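Local coordinates for YcaO (Methanopyrus kandleri, PDB 6CIB), which binds adenosine nucleotide and magnesium and probably takes part in ATP-dependent thioamidation of the peptide backbone, at residues A[2-5]-A[10-13]; A[17-22]-A[150-155]. All blocks are in the same frame, centred on the assembly; numbering follows the deposited sequence.

How the contacts relate
Both contacts lie on the same side of the chain's centre, about 10 Å apart between centres, and both reach ADP. Each is partly buried: contact 1 runs from the exposed end at Asp-3 and Val-5 inward to the buried Arg-12, whereas contact 2 brings helix 16-25 against the turn that leads into helix 154-177. Contact 1 is held by backbone, water and apolar side chains, as suits two loop segments close in sequence; contact 2 joins distant parts of the chain through one long arginine. They meet where Leu-153 packs on Thr-2 and Ala-13. Both touch base and sugar: contact 1 through Arg-12, contact 2 through Thr-19, Gly-151 and the Ala-150 backbone.

Contact 1 (A[2-5]-A[10-13]); sequences TDIV and GFRA. With ADP (adenosine-5'-diphosphate), chain G.
Ile-4 sets CG1 trans to its carbonyl carbon (chi1 -62°), which turns its CG2 methyl toward Phe-11, where it lies near the ring plane at the edge, 4.3 Å from Phe-11 CB. Arg-12 bends once, at chi2 (-64°), and then runs extended, carrying its guanidinium away from segment 2-5 and over the adenine of ADP. The two loop pieces meet through one direct backbone bond, while their side chains serve different surroundings. This is a hydrogen bond from Val-5 N to Arg-12 O, 3.0 Å. Beside it a water donates to both Asp-3 O, at 2.8 Å, and Ala-13 O, at 2.7 Å, so the two carbonyl oxygens, which cannot bond to each other, are linked by one water. Ala-13 is small enough for its CB to rest 3.8 Å from the CG2 methyl of Thr-2, while Thr-2 OG1 bonds to Glu-314. Apolar Ile-4 and Phe-11 suit the inner side, where both pack on helix 313-325 and Phe-11 also meets helix 154-177. Arginine suits position 12 by being both flat and charged: adenine C4 sits 3.2 Å above the guanidinium plane, and Arg-12 NH2 donates in that plane to ADP O2' at 3.0 Å, a nearly straight bond of 166°. A salt bridge from Arg-12 NH1 to Glu-156 helps fix the group's rotation, and the same carboxylate accepts from Ala-13 N. Such a flat cation over the base, tied to the sugar, belongs to the nucleotide-binding pocket of this YcaO protein.

Contact 2 (A[17-22]-A[150-155]); sequences KETLRW and AGRLRE. With ADP (adenosine-5'-diphosphate), chain G.
One face of the Trp-22 indole is covered by the Arg-152 side chain, whose guanidinium lies flat on it with centres 3.9 Å apart and planes only 11° from parallel. At the edge of the guanidinium, near its plane, stands Thr-19. This is a stacked cation-pi contact, and it joins helix 16-25 to the turn entering helix 154-177. The CZ end of Arg-152 sits over the five-membered ring, while its CD makes a CH-pi contact over the six-membered ring, 3.6 Å from that ring's centroid. Bends at chi2 and chi3 (-74° and -60°) fold the arginine along the indole. Its length and flatness suit the place, since the methylenes and the charged end both find the aromatic surface. Arg-152 NH1 then donates to Thr-19 OG1 at 3.1 Å, a bond that helps keep the guanidinium from rotating on the ring. Phe-14 gives the arginine a second cation-pi partner, and Glu-156 accepts from Arg-152 N. Threonine suits its place by doing two jobs: its hydroxyl takes the arginine's N-H, while Thr-19 CG2 faces adenine, 3.9 Å from ADP N1. Gly-151 CA packs 3.9 Å from ADP N3; glycine suits because a CB would clash with Leu-153 O. Next to it Ala-150 grips the ribose by its backbone: O accepts from ADP O2' at 2.6 Å, and N donates to ADP O3' at 2.9 Å.

Contact 1 (A[2-5]-A[10-13])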
# COMPACT_ATOMS: atom_id res chain seq x y z
N THR A 2 -16.79 5.87 15.74
CA THR A 2 -15.87 4.82 16.20
C THR A 2 -14.51 5.44 16.47
O THR A 2 -13.88 6.01 15.56
CB THR A 2 -15.72 3.71 15.13
OG1 THR A 2 -17.02 3.28 14.69
CG2 THR A 2 -14.96 2.50 15.67
N ASP A 3 -14.05 5.34 17.71
CA ASP A 3 -12.76 5.91 18.11
C ASP A 3 -11.58 5.15 17.50
O ASP A 3 -11.60 3.92 17.41
CB ASP A 3 -12.60 5.95 19.63
CG ASP A 3 -13.60 6.87 20.32
OD1 ASP A 3 -14.06 7.88 19.73
OD2 ASP A 3 -13.93 6.58 21.49
N ILE A 4 -10.58 5.91 17.06
CA ILE A 4 -9.28 5.38 16.68
C ILE A 4 -8.54 5.24 18.00
O ILE A 4 -8.21 6.24 18.64
CB ILE A 4 -8.53 6.33 15.70
CG1 ILE A 4 -9.32 6.49 14.40
CG2 ILE A 4 -7.12 5.82 15.41
CD1 ILE A 4 -9.06 7.79 13.66
N VAL A 5 -8.31 3.99 18.42
CA VAL A 5 -7.63 3.70 19.68
C VAL A 5 -6.15 3.39 19.44
O VAL A 5 -5.37 3.27 20.38
CB VAL A 5 -8.31 2.56 20.49
CG1 VAL A 5 -9.77 2.90 20.80
CG2 VAL A 5 -8.21 1.22 19.76
N GLY A 10 -0.97 2.21 11.46
CA GLY A 10 -2.19 2.58 10.74
C GLY A 10 -3.28 2.99 11.72
O GLY A 10 -3.06 2.94 12.94
N PHE A 11 -4.44 3.38 11.20
CA PHE A 11 -5.57 3.86 12.01
C PHE A 11 -6.55 2.73 12.30
O PHE A 11 -7.22 2.22 11.40
CB PHE A 11 -6.27 5.03 11.31
CG PHE A 11 -5.36 6.17 10.97
CD1 PHE A 11 -5.01 7.13 11.93
CD2 PHE A 11 -4.84 6.30 9.68
CE1 PHE A 11 -4.15 8.18 11.61
CE2 PHE A 11 -3.99 7.34 9.35
CZ PHE A 11 -3.65 8.29 10.31
N ARG A 12 -6.60 2.34 13.57
CA ARG A 12 -7.28 1.11 13.98
C ARG A 12 -8.25 1.32 15.14
O ARG A 12 -8.00 2.10 16.05
CB ARG A 12 -6.25 0.03 14.34
CG ARG A 12 -5.22 -0.31 13.25
CD ARG A 12 -5.88 -0.90 12.00
NE ARG A 12 -4.93 -1.04 10.89
CZ ARG A 12 -5.23 -1.55 9.69
NH1 ARG A 12 -6.45 -2.01 9.43
NH2 ARG A 12 -4.29 -1.61 8.76
N ALA A 13 -9.37 0.60 15.07
CA ALA A 13 -10.43 0.67 16.08
C ALA A 13 -10.21 -0.31 17.23
O ALA A 13 -10.95 -0.30 18.22
CB ALA A 13 -11.78 0.42 15.41
PB ADP G . 0.39 -2.50 4.11
O1B ADP G . -1.11 -2.33 4.00
O2B ADP G . 1.19 -1.28 3.70
O3B ADP G . 0.93 -3.79 3.55
PA ADP G . 0.62 -3.68 6.75
O1A ADP G . 0.58 -2.96 8.07
O2A ADP G . 1.79 -4.59 6.51
O3A ADP G . 0.64 -2.48 5.70
O5' ADP G . -0.77 -4.47 6.57
C5' ADP G . -0.99 -5.63 5.75
C4' ADP G . -2.50 -5.93 5.71
O4' ADP G . -2.99 -6.17 7.04
C3' ADP G . -3.35 -4.77 5.18
O3' ADP G . -4.54 -5.28 4.55
C2' ADP G . -3.74 -4.01 6.44
O2' ADP G . -4.91 -3.22 6.26
C1' ADP G . -3.94 -5.15 7.44
N9 ADP G . -3.65 -4.77 8.84
C8 ADP G . -2.46 -4.37 9.31
N7 ADP G . -2.54 -4.08 10.63
C5 ADP G . -3.79 -4.33 11.03
C6 ADP G . -4.53 -4.24 12.31
N6 ADP G . -3.90 -3.83 13.44
N1 ADP G . -5.84 -4.57 12.30
C2 ADP G . -6.48 -4.98 11.17
N3 ADP G . -5.86 -5.09 9.97
C4 ADP G . -4.54 -4.78 9.84
O HOH W 1 -12.64 1.69 18.69

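Contact 2 (A[17-22]-A[150-155])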
# COMPACT_ATOMS: atom_id res chain seq x y z
N LYS A 17 -3.10 -6.44 19.96
CA LYS A 17 -3.23 -7.62 20.82
C LYS A 17 -4.64 -8.23 20.78
O LYS A 17 -4.78 -9.45 20.74
CB LYS A 17 -2.78 -7.33 22.26
CG LYS A 17 -3.65 -6.36 23.04
CD LYS A 17 -3.12 -6.13 24.44
CE LYS A 17 -4.01 -5.17 25.21
NZ LYS A 17 -3.52 -5.03 26.60
N GLU A 18 -5.67 -7.37 20.74
CA GLU A 18 -7.07 -7.79 20.62
C GLU A 18 -7.32 -8.45 19.26
O GLU A 18 -7.93 -9.52 19.18
CB GLU A 18 -8.00 -6.58 20.81
CG GLU A 18 -8.29 -6.27 22.27
CD GLU A 18 -8.30 -4.78 22.60
OE1 GLU A 18 -8.80 -3.93 21.80
OE2 GLU A 18 -7.80 -4.45 23.70
N THR A 19 -6.83 -7.80 18.20
CA THR A 19 -6.98 -8.30 16.84
C THR A 19 -6.28 -9.64 16.63
O THR A 19 -6.83 -10.51 15.97
CB THR A 19 -6.53 -7.23 15.82
OG1 THR A 19 -7.34 -6.07 16.01
CG2 THR A 19 -6.69 -7.71 14.36
N LEU A 20 -5.09 -9.81 17.21
CA LEU A 20 -4.38 -11.09 17.12
C LEU A 20 -5.18 -12.21 17.78
O LEU A 20 -5.30 -13.31 17.22
CB LEU A 20 -2.95 -11.00 17.69
CG LEU A 20 -2.01 -12.21 17.46
CD1 LEU A 20 -2.00 -12.71 16.01
CD2 LEU A 20 -0.60 -11.89 17.92
N ARG A 21 -5.73 -11.92 18.96
CA ARG A 21 -6.54 -12.88 19.70
C ARG A 21 -7.75 -13.31 18.86
O ARG A 21 -8.06 -14.50 18.79
CB ARG A 21 -6.96 -12.27 21.05
CG ARG A 21 -7.75 -13.18 21.98
CD ARG A 21 -7.73 -12.69 23.43
NE ARG A 21 -8.06 -11.27 23.56
CZ ARG A 21 -7.28 -10.34 24.13
NH1 ARG A 21 -6.11 -10.66 24.67
NH2 ARG A 21 -7.70 -9.09 24.18
N TRP A 22 -8.36 -12.33 18.21
CA TRP A 22 -9.49 -12.50 17.30
C TRP A 22 -9.13 -13.31 16.03
O TRP A 22 -9.88 -14.21 15.65
CB TRP A 22 -10.04 -11.10 16.97
CG TRP A 22 -11.16 -10.99 15.97
CD1 TRP A 22 -12.51 -11.06 16.23
CD2 TRP A 22 -11.03 -10.72 14.57
NE1 TRP A 22 -13.22 -10.87 15.07
CE2 TRP A 22 -12.35 -10.66 14.04
CE3 TRP A 22 -9.94 -10.53 13.71
CZ2 TRP A 22 -12.59 -10.42 12.68
CZ3 TRP A 22 -10.19 -10.29 12.35
CH2 TRP A 22 -11.50 -10.24 11.85
N ALA A 150 -7.43 -5.11 4.01
CA ALA A 150 -8.30 -5.72 5.00
C ALA A 150 -8.28 -4.87 6.27
O ALA A 150 -7.37 -4.07 6.48
CB ALA A 150 -7.83 -7.14 5.30
N GLY A 151 -9.32 -5.02 7.09
CA GLY A 151 -9.37 -4.41 8.42
C GLY A 151 -10.37 -5.11 9.32
O GLY A 151 -11.06 -6.04 8.90
N ARG A 152 -10.46 -4.66 10.57
CA ARG A 152 -11.52 -5.12 11.47
C ARG A 152 -12.85 -4.48 11.07
O ARG A 152 -13.91 -5.07 11.29
CB ARG A 152 -11.19 -4.80 12.92
CG ARG A 152 -10.04 -5.58 13.53
CD ARG A 152 -10.38 -7.03 13.85
NE ARG A 152 -11.48 -7.18 14.81
CZ ARG A 152 -11.36 -7.19 16.14
NH1 ARG A 152 -10.18 -7.05 16.73
NH2 ARG A 152 -12.44 -7.35 16.88
N LEU A 153 -12.77 -3.28 10.49
CA LEU A 153 -13.94 -2.56 9.99
C LEU A 153 -13.67 -2.12 8.58
O LEU A 153 -12.51 -1.93 8.18
CB LEU A 153 -14.27 -1.34 10.87
CG LEU A 153 -14.55 -1.55 12.37
CD1 LEU A 153 -14.71 -0.19 13.03
CD2 LEU A 153 -15.80 -2.39 12.63
N ARG A 154 -14.74 -1.92 7.81
CA ARG A 154 -14.62 -1.49 6.43
C ARG A 154 -13.89 -0.14 6.32
O ARG A 154 -13.09 0.05 5.41
CB ARG A 154 -15.98 -1.55 5.70
CG ARG A 154 -16.83 -0.29 5.65
CD ARG A 154 -16.76 0.34 4.26
NE ARG A 154 -17.78 1.37 4.05
CZ ARG A 154 -17.55 2.66 3.81
NH1 ARG A 154 -16.32 3.14 3.71
NH2 ARG A 154 -18.57 3.48 3.65
N GLU A 155 -14.12 0.76 7.30
CA GLU A 155 -13.45 2.07 7.34
C GLU A 155 -11.93 1.94 7.44
O GLU A 155 -11.21 2.66 6.75
CB GLU A 155 -13.97 2.95 8.48
CG GLU A 155 -15.36 3.54 8.24
CD GLU A 155 -16.48 2.61 8.67
OE1 GLU A 155 -16.22 1.43 9.03
OE2 GLU A 155 -17.64 3.07 8.67
PB ADP G . 0.39 -2.50 4.11
O1B ADP G . -1.11 -2.33 4.00
O2B ADP G . 1.19 -1.28 3.70
O3B ADP G . 0.93 -3.79 3.55
PA ADP G . 0.62 -3.68 6.75
O1A ADP G . 0.58 -2.96 8.07
O2A ADP G . 1.79 -4.59 6.51
O3A ADP G . 0.64 -2.48 5.70
O5' ADP G . -0.77 -4.47 6.57
C5' ADP G . -0.99 -5.63 5.75
C4' ADP G . -2.50 -5.93 5.71
O4' ADP G . -2.99 -6.17 7.04
C3' ADP G . -3.35 -4.77 5.18
O3' ADP G . -4.54 -5.28 4.55
C2' ADP G . -3.74 -4.01 6.44
O2' ADP G . -4.91 -3.22 6.26
C1' ADP G . -3.94 -5.15 7.44
N9 ADP G . -3.65 -4.77 8.84
C8 ADP G . -2.46 -4.37 9.31
N7 ADP G . -2.54 -4.08 10.63
C5 ADP G . -3.79 -4.33 11.03
C6 ADP G . -4.53 -4.24 12.31
N6 ADP G . -3.90 -3.83 13.44
N1 ADP G . -5.84 -4.57 12.30
C2 ADP G . -6.48 -4.98 11.17
N3 ADP G . -5.86 -5.09 9.97
C4 ADP G . -4.54 -4.78 9.84